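Local coordinates for cupin 2, conserved barrel domain protein (Novosphingobium aromaticivorans DSM 12444, PDB 3ES1) that is of unknown function but adopts a cupin-like beta-barrel fold, in a family whose members often bind a metal or small molecule in the barrel, at residues Lys90-Arg96 with Thr133-Asn139; Leu106-Ile110 with Thr141-Ile147. All coordinates share one frame; numbering follows the deposited sequence.

Contact 1 of 2, residues Lys90-Arg96 with Thr133-Asn139; sequences KESPMHR and TNHLWRN
Selenomethionine Met-94 lies at about a right angle across Asn-134, its CG 3.5 Å from Asn-134 OD1 in the one of its two conformers described here. Asn-134 turns its amide in under this chain because its CG stands anti to the backbone N (chi1 -160°). Asn-134 OD1 is thereby set 3.2 Å from His-95 C without forming a hydrogen bond to that backbone, while ND2 is held by Asp-115. Arg-96 crosses Asn-134 as well, and water 1 joins the two by accepting from Arg-96 NE and from Asn-134 N; NH1 of the arginine goes to the backbone O of Pro-165.

Leu-136 turns toward the 90-96 loop, with its CB 3.5 Å from Ser-92 O. Its CD2 approaches the methyl end of Met-94, but the modelled spacing there is doubtful. Its CD1 sits over one face of the Arg-138 guanidinium, which meets Glu-91 at its edge. Arg-138 NE donates to Glu-91 OE1 over 2.8 Å, in the guanidinium plane but well above that of the carboxylate; the bonds from NH2 are weak.

The two segments run antiparallel and are joined by two single bridges, one register step apart: Glu-91 with Arg-138, and His-95 with His-135. Between them, Ser-92 OG stands in for a backbone carbonyl, accepting from Trp-137 N at 2.8 Å and an almost straight 176°. Further on, His-95 and His-135 form a hydrogen-bonded pair, at positions consistent with the histidines of the two conserved cupin motifs. His-135 ND1 donates to Thr-133 O over 2.7 Å, which fixes the rotation of its ring.

With Glu-111 and Glu-113 both bound to its NH1, Arg-138 is probably kept charged, and Glu-91 ties the loop into that acidic cluster.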
ATOM      1  N   LYS A  90      -5.654   9.958 -20.831  1.00 21.44           N
ATOM      2  CA  LYS A  90      -6.641   8.899 -20.589  1.00 20.97           C
ATOM      3  C   LYS A  90      -7.260   9.019 -19.220  1.00 21.33           C
ATOM      4  O   LYS A  90      -6.690   9.620 -18.290  1.00 21.16           O
ATOM      5  CB  LYS A  90      -5.995   7.505 -20.707  1.00 20.39           C
ATOM      6  CG  LYS A  90      -5.247   7.198 -22.025  1.00 23.22           C
ATOM      7  CD  LYS A  90      -6.112   7.353 -23.268  1.00 23.78           C
ATOM      8  CE  LYS A  90      -5.488   6.676 -24.484  1.00 27.91           C
ATOM      9  NZ  LYS A  90      -6.280   6.939 -25.693  1.00 30.11           N
ATOM     10  N   GLU A  91      -8.428   8.418 -19.105  1.00 21.22           N
ATOM     11  CA  GLU A  91      -9.108   8.343 -17.820  1.00 22.61           C
ATOM     12  C   GLU A  91      -9.793   7.002 -17.599  1.00 21.61           C
ATOM     13  O   GLU A  91     -10.156   6.308 -18.532  1.00 21.65           O
ATOM     14  CB  GLU A  91     -10.114   9.476 -17.696  1.00 22.72           C
ATOM     15  CG  GLU A  91     -11.199   9.412 -18.722  1.00 22.95           C
ATOM     16  CD  GLU A  91     -12.100  10.608 -18.646  1.00 25.92           C
ATOM     17  OE1 GLU A  91     -11.629  11.713 -18.985  1.00 24.85           O
ATOM     18  OE2 GLU A  91     -13.262  10.428 -18.229  1.00 26.98           O
ATOM     19  N   SER A  92      -9.990   6.690 -16.334  1.00 21.95           N
ATOM     20  CA  SER A  92     -10.614   5.424 -15.920  1.00 22.19           C
ATOM     21  C   SER A  92     -12.135   5.623 -15.885  1.00 22.78           C
ATOM     22  O   SER A  92     -12.580   6.756 -15.854  1.00 21.76           O
ATOM     23  CB  SER A  92     -10.024   4.986 -14.547  1.00 22.67           C
ATOM     24  OG  SER A  92     -10.455   5.853 -13.519  1.00 20.08           O
ATOM     25  N   PRO A  93     -12.928   4.522 -15.960  1.00 23.56           N
ATOM     26  CA  PRO A  93     -14.334   4.595 -15.687  1.00 23.89           C
ATOM     27  C   PRO A  93     -14.611   4.982 -14.255  1.00 23.35           C
ATOM     28  O   PRO A  93     -13.889   4.634 -13.339  1.00 23.68           O
ATOM     29  CB  PRO A  93     -14.834   3.166 -15.990  1.00 25.32           C
ATOM     30  CG  PRO A  93     -13.724   2.456 -16.575  1.00 24.50           C
ATOM     31  CD  PRO A  93     -12.505   3.123 -16.103  1.00 23.99           C
HETATM   32  N   MSE A  94     -15.647   5.783 -14.102  0.50 22.64           N
HETATM   33  CA  MSE A  94     -16.112   6.244 -12.814  0.50 22.41           C
HETATM   34  C   MSE A  94     -16.776   5.055 -12.140  0.50 22.45           C
HETATM   35  O   MSE A  94     -17.575   4.346 -12.760  0.50 20.81           O
HETATM   36  CB  MSE A  94     -17.093   7.403 -13.025  0.50 22.76           C
HETATM   37  CG  MSE A  94     -17.801   7.917 -11.795  0.50 22.62           C
HETATM   38 SE   MSE A  94     -16.755   9.163 -10.732  0.38 21.91          SE
HETATM   39  CE  MSE A  94     -16.207  10.404 -12.114  0.50 24.80           C
ATOM     40  N   HIS A  95     -16.397   4.813 -10.889  0.60 21.92           N
ATOM     41  CA  HIS A  95     -17.021   3.761 -10.086  0.60 22.75           C
ATOM     42  C   HIS A  95     -16.703   3.844  -8.607  0.60 22.22           C
ATOM     43  O   HIS A  95     -15.794   4.550  -8.170  0.60 21.50           O
ATOM     44  CB  HIS A  95     -16.684   2.350 -10.610  0.60 23.58           C
ATOM     45  CG  HIS A  95     -15.323   1.844 -10.221  0.60 27.63           C
ATOM     46  ND1 HIS A  95     -14.189   2.624 -10.275  0.60 33.68           N
ATOM     47  CD2 HIS A  95     -14.911   0.618  -9.810  0.60 30.79           C
ATOM     48  CE1 HIS A  95     -13.146   1.913  -9.877  0.60 32.74           C
ATOM     49  NE2 HIS A  95     -13.557   0.694  -9.592  0.60 32.70           N
ATOM     50  N   ARG A  96     -17.484   3.074  -7.873  1.00 21.22           N
ATOM     51  CA  ARG A  96     -17.376   2.970  -6.417  1.00 21.75           C
ATOM     52  C   ARG A  96     -17.203   1.519  -6.046  1.00 20.62           C
ATOM     53  O   ARG A  96     -17.795   0.668  -6.656  1.00 19.97           O
ATOM     54  CB  ARG A  96     -18.668   3.472  -5.776  1.00 22.77           C
ATOM     55  CG  ARG A  96     -18.725   3.429  -4.290  1.00 21.65           C
ATOM     56  CD  ARG A  96     -20.136   3.655  -3.817  1.00 23.18           C
ATOM     57  NE  ARG A  96     -20.651   4.926  -4.270  1.00 25.80           N
ATOM     58  CZ  ARG A  96     -21.766   5.101  -4.964  1.00 27.33           C
ATOM     59  NH1 ARG A  96     -22.533   4.085  -5.304  1.00 26.56           N
ATOM     60  NH2 ARG A  96     -22.116   6.327  -5.322  1.00 29.29           N
ATOM     61  N   THR A 133     -15.542   5.802  -1.908  1.00 19.79           N
ATOM     62  CA  THR A 133     -16.115   6.859  -2.753  1.00 19.48           C
ATOM     63  C   THR A 133     -16.121   6.609  -4.253  1.00 20.36           C
ATOM     64  O   THR A 133     -15.142   6.120  -4.856  1.00 20.61           O
ATOM     65  CB  THR A 133     -15.379   8.169  -2.463  1.00 19.33           C
ATOM     66  OG1 THR A 133     -13.987   7.909  -2.325  1.00 20.59           O
ATOM     67  CG2 THR A 133     -15.883   8.806  -1.117  1.00 17.90           C
ATOM     68  N   ASN A 134     -17.233   7.009  -4.853  1.00 19.31           N
ATOM     69  CA  ASN A 134     -17.312   7.161  -6.314  1.00 19.79           C
ATOM     70  C   ASN A 134     -16.187   8.069  -6.829  1.00 19.81           C
ATOM     71  O   ASN A 134     -15.956   9.167  -6.300  1.00 18.83           O
ATOM     72  CB  ASN A 134     -18.688   7.708  -6.727  1.00 19.92           C
ATOM     73  CG  ASN A 134     -19.000   7.430  -8.154  1.00 23.31           C
ATOM     74  OD1 ASN A 134     -18.621   6.371  -8.710  1.00 22.47           O
ATOM     75  ND2 ASN A 134     -19.710   8.376  -8.789  1.00 25.09           N
ATOM     76  N   HIS A 135     -15.437   7.563  -7.791  1.00 18.30           N
ATOM     77  CA  HIS A 135     -14.276   8.300  -8.372  1.00 19.02           C
ATOM     78  C   HIS A 135     -13.831   7.806  -9.745  1.00 18.88           C
ATOM     79  O   HIS A 135     -14.112   6.673 -10.166  1.00 18.83           O
ATOM     80  CB  HIS A 135     -13.051   8.165  -7.444  1.00 19.42           C
ATOM     81  CG  HIS A 135     -12.532   6.763  -7.393  1.00 18.98           C
ATOM     82  ND1 HIS A 135     -13.170   5.777  -6.669  1.00 19.36           N
ATOM     83  CD2 HIS A 135     -11.567   6.139  -8.118  1.00 20.14           C
ATOM     84  CE1 HIS A 135     -12.540   4.627  -6.856  1.00 22.64           C
ATOM     85  NE2 HIS A 135     -11.586   4.814  -7.753  1.00 19.01           N
ATOM     86  N   LEU A 136     -13.043   8.648 -10.407  1.00 19.78           N
ATOM     87  CA  LEU A 136     -12.231   8.225 -11.566  1.00 18.52           C
ATOM     88  C   LEU A 136     -10.833   8.839 -11.451  1.00 18.03           C
ATOM     89  O   LEU A 136     -10.613   9.830 -10.735  1.00 16.52           O
ATOM     90  CB  LEU A 136     -12.913   8.630 -12.914  1.00 19.85           C
ATOM     91  CG  LEU A 136     -13.087  10.105 -13.321  1.00 19.94           C
ATOM     92  CD1 LEU A 136     -11.749  10.743 -13.825  1.00 16.92           C
ATOM     93  CD2 LEU A 136     -14.146  10.241 -14.380  1.00 19.93           C
ATOM     94  N   TRP A 137      -9.901   8.234 -12.153  1.00 16.40           N
ATOM     95  CA  TRP A 137      -8.531   8.746 -12.288  1.00 16.44           C
ATOM     96  C   TRP A 137      -8.297   9.241 -13.726  1.00 17.76           C
ATOM     97  O   TRP A 137      -8.613   8.542 -14.678  1.00 16.40           O
ATOM     98  CB  TRP A 137      -7.497   7.661 -11.968  1.00 16.85           C
ATOM     99  CG  TRP A 137      -7.664   7.025 -10.634  1.00 14.81           C
ATOM    100  CD1 TRP A 137      -8.318   5.869 -10.373  1.00 15.50           C
ATOM    101  CD2 TRP A 137      -7.258   7.551  -9.362  1.00 17.29           C
ATOM    102  NE1 TRP A 137      -8.327   5.596  -9.025  1.00 13.99           N
ATOM    103  CE2 TRP A 137      -7.696   6.616  -8.370  1.00 18.69           C
ATOM    104  CE3 TRP A 137      -6.587   8.707  -8.952  1.00 18.82           C
ATOM    105  CZ2 TRP A 137      -7.449   6.788  -7.027  1.00 19.00           C
ATOM    106  CZ3 TRP A 137      -6.338   8.868  -7.613  1.00 15.10           C
ATOM    107  CH2 TRP A 137      -6.770   7.915  -6.661  1.00 16.14           C
ATOM    108  N   ARG A 138      -7.741  10.431 -13.834  1.00 18.31           N
ATOM    109  CA  ARG A 138      -7.471  11.088 -15.130  1.00 18.70           C
ATOM    110  C   ARG A 138      -6.062  11.613 -15.204  1.00 18.85           C
ATOM    111  O   ARG A 138      -5.608  12.314 -14.324  1.00 18.35           O
ATOM    112  CB  ARG A 138      -8.470  12.236 -15.404  1.00 18.81           C
ATOM    113  CG  ARG A 138      -8.293  12.904 -16.789  1.00 18.02           C
ATOM    114  CD  ARG A 138      -9.280  14.036 -16.999  1.00 20.53           C
ATOM    115  NE  ARG A 138     -10.653  13.539 -17.035  1.00 20.10           N
ATOM    116  CZ  ARG A 138     -11.555  13.759 -16.094  1.00 18.99           C
ATOM    117  NH1 ARG A 138     -11.255  14.488 -15.037  1.00 20.45           N
ATOM    118  NH2 ARG A 138     -12.769  13.269 -16.245  1.00 19.26           N
ATOM    119  N   ASN A 139      -5.357  11.201 -16.257  1.00 18.84           N
ATOM    120  CA  ASN A 139      -4.012  11.697 -16.554  1.00 19.22           C
ATOM    121  C   ASN A 139      -4.121  12.792 -17.579  1.00 19.01           C
ATOM    122  O   ASN A 139      -4.417  12.531 -18.740  1.00 17.75           O
ATOM    123  CB  ASN A 139      -3.125  10.579 -17.089  1.00 19.45           C
ATOM    124  CG  ASN A 139      -1.668  10.968 -17.207  1.00 18.12           C
ATOM    125  OD1 ASN A 139      -1.304  12.139 -17.232  1.00 18.60           O
ATOM    126  ND2 ASN A 139      -0.815   9.964 -17.271  1.00 17.96           N
TER
HETATM  127  O   HOH W   1     -19.646   7.562  -3.493  1.00 16.53           O

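Contact 2 of 2, residues Leu106-Ile110 with Thr141-Ile147; sequences LEGEI and TDKPCRI
Two successive residues, Leu-106 and Glu-107, are set opposite the single residue Arg-146, a classic beta bulge in which the carbonyl O of Arg-146 receives two N-H groups. The bond to Arg-146 O from Leu-106 N is short, 2.7 Å, and the one from Glu-107 N is weak. Arg-146 N returns a bond to Glu-107 O at 2.9 Å. Beside the bulge, CD1 of Leu-106 rests 4.0 Å from Arg-146 CD, and the arginine runs on to a salt bridge with Asp-85.

Apolar side chains pack together where Ile-110 meets Cys-145 and Ile-147. Cys-145 SG, anti to its own backbone N (chi1 178°), reaches back beneath the turn to lie 3.8 Å from Ile-110 CB. CD1 of Ile-147 comes in at about a right angle, 3.8 Å from Ile-110 CG1. Here strand 99-107 of the larger cupin sheet ends and the chain turns into strand 110-113 of the smaller one. Gly-108 makes that turn at positive phi (79°), where a side chain would run into Pro-144 O; it fits the glycine that closes the first cupin motif.

Water takes over on the other side. Water 2 donates both to Glu-107 OE2 and to Pro-144 O, and water 3 connects Glu-109 N, Thr-141 OG1 and Pro-144 O. Direct contact thins to Thr-141 CG2 lying 3.8 Å from Glu-109 CG. OG1 of Thr-141 also accepts from Lys-143 N over 3.2 Å, closing an ST turn, and bonds to Asn-139 OD1. With an alanine here, the hydroxyl and methyl would both go, which would probably leave Lys-143 N and Asn-139 OD1 without their common partner and Glu-109 CG without its apolar neighbour. The ST turn leads through Pro-144 into strand 145-153.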
ATOM      1  N   LEU A 106       3.633   6.767  -7.715  1.00 17.40           N
ATOM      2  CA  LEU A 106       5.044   6.385  -7.756  1.00 18.40           C
ATOM      3  C   LEU A 106       5.829   7.256  -8.718  1.00 18.98           C
ATOM      4  O   LEU A 106       7.027   7.565  -8.538  1.00 18.40           O
ATOM      5  CB  LEU A 106       5.214   4.890  -8.134  1.00 18.55           C
ATOM      6  CG  LEU A 106       4.484   3.826  -7.245  1.00 19.83           C
ATOM      7  CD1 LEU A 106       4.964   2.432  -7.594  1.00 19.49           C
ATOM      8  CD2 LEU A 106       4.638   4.096  -5.770  1.00 20.13           C
ATOM      9  N   GLU A 107       5.134   7.607  -9.772  1.00 19.42           N
ATOM     10  CA  GLU A 107       5.712   8.330 -10.924  1.00 19.50           C
ATOM     11  C   GLU A 107       4.632   9.142 -11.620  1.00 19.44           C
ATOM     12  O   GLU A 107       3.547   8.654 -11.881  1.00 18.99           O
ATOM     13  CB  GLU A 107       6.313   7.340 -11.922  1.00 20.52           C
ATOM     14  CG  GLU A 107       6.569   7.888 -13.287  1.00 22.69           C
ATOM     15  CD  GLU A 107       7.744   8.867 -13.389  1.00 29.10           C
ATOM     16  OE1 GLU A 107       8.606   8.903 -12.470  1.00 29.39           O
ATOM     17  OE2 GLU A 107       7.792   9.599 -14.418  1.00 29.78           O
ATOM     18  N   GLY A 108       4.954  10.391 -11.930  1.00 19.08           N
ATOM     19  CA  GLY A 108       4.020  11.283 -12.568  1.00 18.87           C
ATOM     20  C   GLY A 108       3.025  11.869 -11.583  1.00 19.60           C
ATOM     21  O   GLY A 108       3.226  11.850 -10.385  1.00 19.26           O
ATOM     22  N   GLU A 109       1.969  12.429 -12.145  1.00 19.68           N
ATOM     23  CA  GLU A 109       0.854  12.914 -11.371  1.00 19.96           C
ATOM     24  C   GLU A 109      -0.463  12.626 -12.031  1.00 18.59           C
ATOM     25  O   GLU A 109      -0.567  12.377 -13.239  1.00 16.45           O
ATOM     26  CB  GLU A 109       0.979  14.385 -11.035  1.00 20.73           C
ATOM     27  CG  GLU A 109       1.064  15.327 -12.192  1.00 22.86           C
ATOM     28  CD  GLU A 109       1.408  16.735 -11.716  1.00 28.38           C
ATOM     29  OE1 GLU A 109       2.349  16.901 -10.911  1.00 33.96           O
ATOM     30  OE2 GLU A 109       0.722  17.668 -12.112  1.00 28.32           O
ATOM     31  N   ILE A 110      -1.461  12.676 -11.176  1.00 18.86           N
ATOM     32  CA  ILE A 110      -2.818  12.205 -11.472  1.00 18.32           C
ATOM     33  C   ILE A 110      -3.919  13.148 -10.944  1.00 18.80           C
ATOM     34  O   ILE A 110      -3.800  13.767  -9.886  1.00 19.11           O
ATOM     35  CB  ILE A 110      -3.063  10.781 -10.891  1.00 18.80           C
ATOM     36  CG1 ILE A 110      -4.161  10.074 -11.690  1.00 19.42           C
ATOM     37  CG2 ILE A 110      -3.470  10.851  -9.417  1.00 17.01           C
ATOM     38  CD1 ILE A 110      -3.745   9.677 -13.160  1.00 18.09           C
ATOM     39  N   THR A 141      -1.684  14.884 -18.082  1.00 18.90           N
ATOM     40  CA  THR A 141      -0.296  15.155 -18.482  1.00 19.32           C
ATOM     41  C   THR A 141       0.116  14.416 -19.768  1.00 20.70           C
ATOM     42  O   THR A 141      -0.655  13.653 -20.333  1.00 20.54           O
ATOM     43  CB  THR A 141       0.764  14.790 -17.380  1.00 20.18           C
ATOM     44  OG1 THR A 141       1.059  13.381 -17.407  1.00 18.89           O
ATOM     45  CG2 THR A 141       0.288  15.186 -15.952  1.00 18.05           C
ATOM     46  N   ASP A 142       1.357  14.668 -20.194  1.00 21.16           N
ATOM     47  CA  ASP A 142       1.962  14.054 -21.415  1.00 22.22           C
ATOM     48  C   ASP A 142       2.867  12.878 -21.117  1.00 21.61           C
ATOM     49  O   ASP A 142       3.488  12.308 -21.996  1.00 20.16           O
ATOM     50  CB  ASP A 142       2.728  15.115 -22.198  1.00 23.32           C
ATOM     51  CG  ASP A 142       1.766  16.175 -22.779  1.00 28.54           C
ATOM     52  OD1 ASP A 142       0.621  15.774 -23.136  1.00 31.50           O
ATOM     53  OD2 ASP A 142       2.124  17.388 -22.820  1.00 35.77           O
ATOM     54  N   LYS A 143       2.869  12.454 -19.872  1.00 20.76           N
ATOM     55  CA  LYS A 143       3.664  11.317 -19.468  1.00 20.65           C
ATOM     56  C   LYS A 143       2.786  10.333 -18.702  1.00 20.30           C
ATOM     57  O   LYS A 143       1.822  10.767 -18.071  1.00 18.78           O
ATOM     58  CB  LYS A 143       4.778  11.768 -18.526  1.00 21.24           C
ATOM     59  CG  LYS A 143       5.801  12.736 -19.094  1.00 25.88           C
ATOM     60  CD  LYS A 143       6.799  13.208 -18.036  1.00 27.15           C
ATOM     61  N   PRO A 144       3.138   9.010 -18.710  1.00 19.92           N
ATOM     62  CA  PRO A 144       2.352   8.075 -17.897  1.00 20.34           C
ATOM     63  C   PRO A 144       2.497   8.371 -16.386  1.00 19.23           C
ATOM     64  O   PRO A 144       3.438   9.002 -15.945  1.00 19.63           O
ATOM     65  CB  PRO A 144       2.934   6.678 -18.261  1.00 20.84           C
ATOM     66  CG  PRO A 144       4.359   6.973 -18.778  1.00 21.12           C
ATOM     67  CD  PRO A 144       4.188   8.319 -19.484  1.00 21.06           C
ATOM     68  N   CYS A 145       1.485   7.968 -15.651  1.00 19.43           N
ATOM     69  CA  CYS A 145       1.478   8.048 -14.207  1.00 18.43           C
ATOM     70  C   CYS A 145       1.270   6.659 -13.606  1.00 18.63           C
ATOM     71  O   CYS A 145       0.291   5.969 -13.928  1.00 18.63           O
ATOM     72  CB  CYS A 145       0.318   8.949 -13.753  1.00 18.56           C
ATOM     73  SG  CYS A 145       0.176   9.064 -11.967  1.00 17.49           S
ATOM     74  N   ARG A 146       2.201   6.257 -12.764  1.00 17.78           N
ATOM     75  CA  ARG A 146       2.146   4.960 -12.074  1.00 17.12           C
ATOM     76  C   ARG A 146       1.670   5.134 -10.650  1.00 17.20           C
ATOM     77  O   ARG A 146       2.207   5.922  -9.883  1.00 16.55           O
ATOM     78  CB  ARG A 146       3.501   4.261 -12.072  1.00 15.83           C
ATOM     79  CG  ARG A 146       3.484   2.951 -11.281  1.00 15.96           C
ATOM     80  CD  ARG A 146       4.718   2.091 -11.532  1.00 17.85           C
ATOM     81  NE  ARG A 146       4.647   1.513 -12.867  1.00 16.95           N
ATOM     82  CZ  ARG A 146       5.612   0.807 -13.460  1.00 15.63           C
ATOM     83  NH1 ARG A 146       6.779   0.542 -12.862  1.00 16.27           N
ATOM     84  NH2 ARG A 146       5.399   0.372 -14.683  1.00 13.55           N
ATOM     85  N   ILE A 147       0.644   4.361 -10.313  1.00 17.41           N
ATOM     86  CA  ILE A 147       0.086   4.362  -8.968  1.00 17.48           C
ATOM     87  C   ILE A 147       0.009   2.935  -8.425  1.00 18.21           C
ATOM     88  O   ILE A 147      -0.393   2.019  -9.107  1.00 15.46           O
ATOM     89  CB  ILE A 147      -1.357   5.019  -8.913  1.00 18.05           C
ATOM     90  CG1 ILE A 147      -1.374   6.410  -9.570  1.00 19.00           C
ATOM     91  CG2 ILE A 147      -1.835   5.139  -7.447  1.00 17.98           C
ATOM     92  CD1 ILE A 147      -2.785   7.002  -9.831  1.00 19.37           C
TER
HETATM   93  O   HOH W   2       6.145   9.179 -16.422  1.00 23.30           O
HETATM   94  O   HOH W   3       2.309  12.017 -15.264  1.00 22.68           O

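In the fold
Both contacts are partly buried, with centres about 15 Å apart, and their segments alternate along the chain. Contact 1 fastens a loop to strand 136-138, an edge of the three-stranded sheet, through four backbone bonds, the Ser-92 hydroxyl and a salt bridge. Contact 2 joins neighbouring strands of the seven-stranded sheet at their ends, with a bulged backbone pairing, an apolar inner side and a watery outer one. Strand 110-113 serves both: it pairs with 136-138 and begins at Ile-110, whose CD1 touches Arg-138 O. Asn-139, at the end of contact 1, also donates through ND2 to Lys-143 O of contact 2. The second subunit reaches each at one end, through Thr-133 and Leu-106.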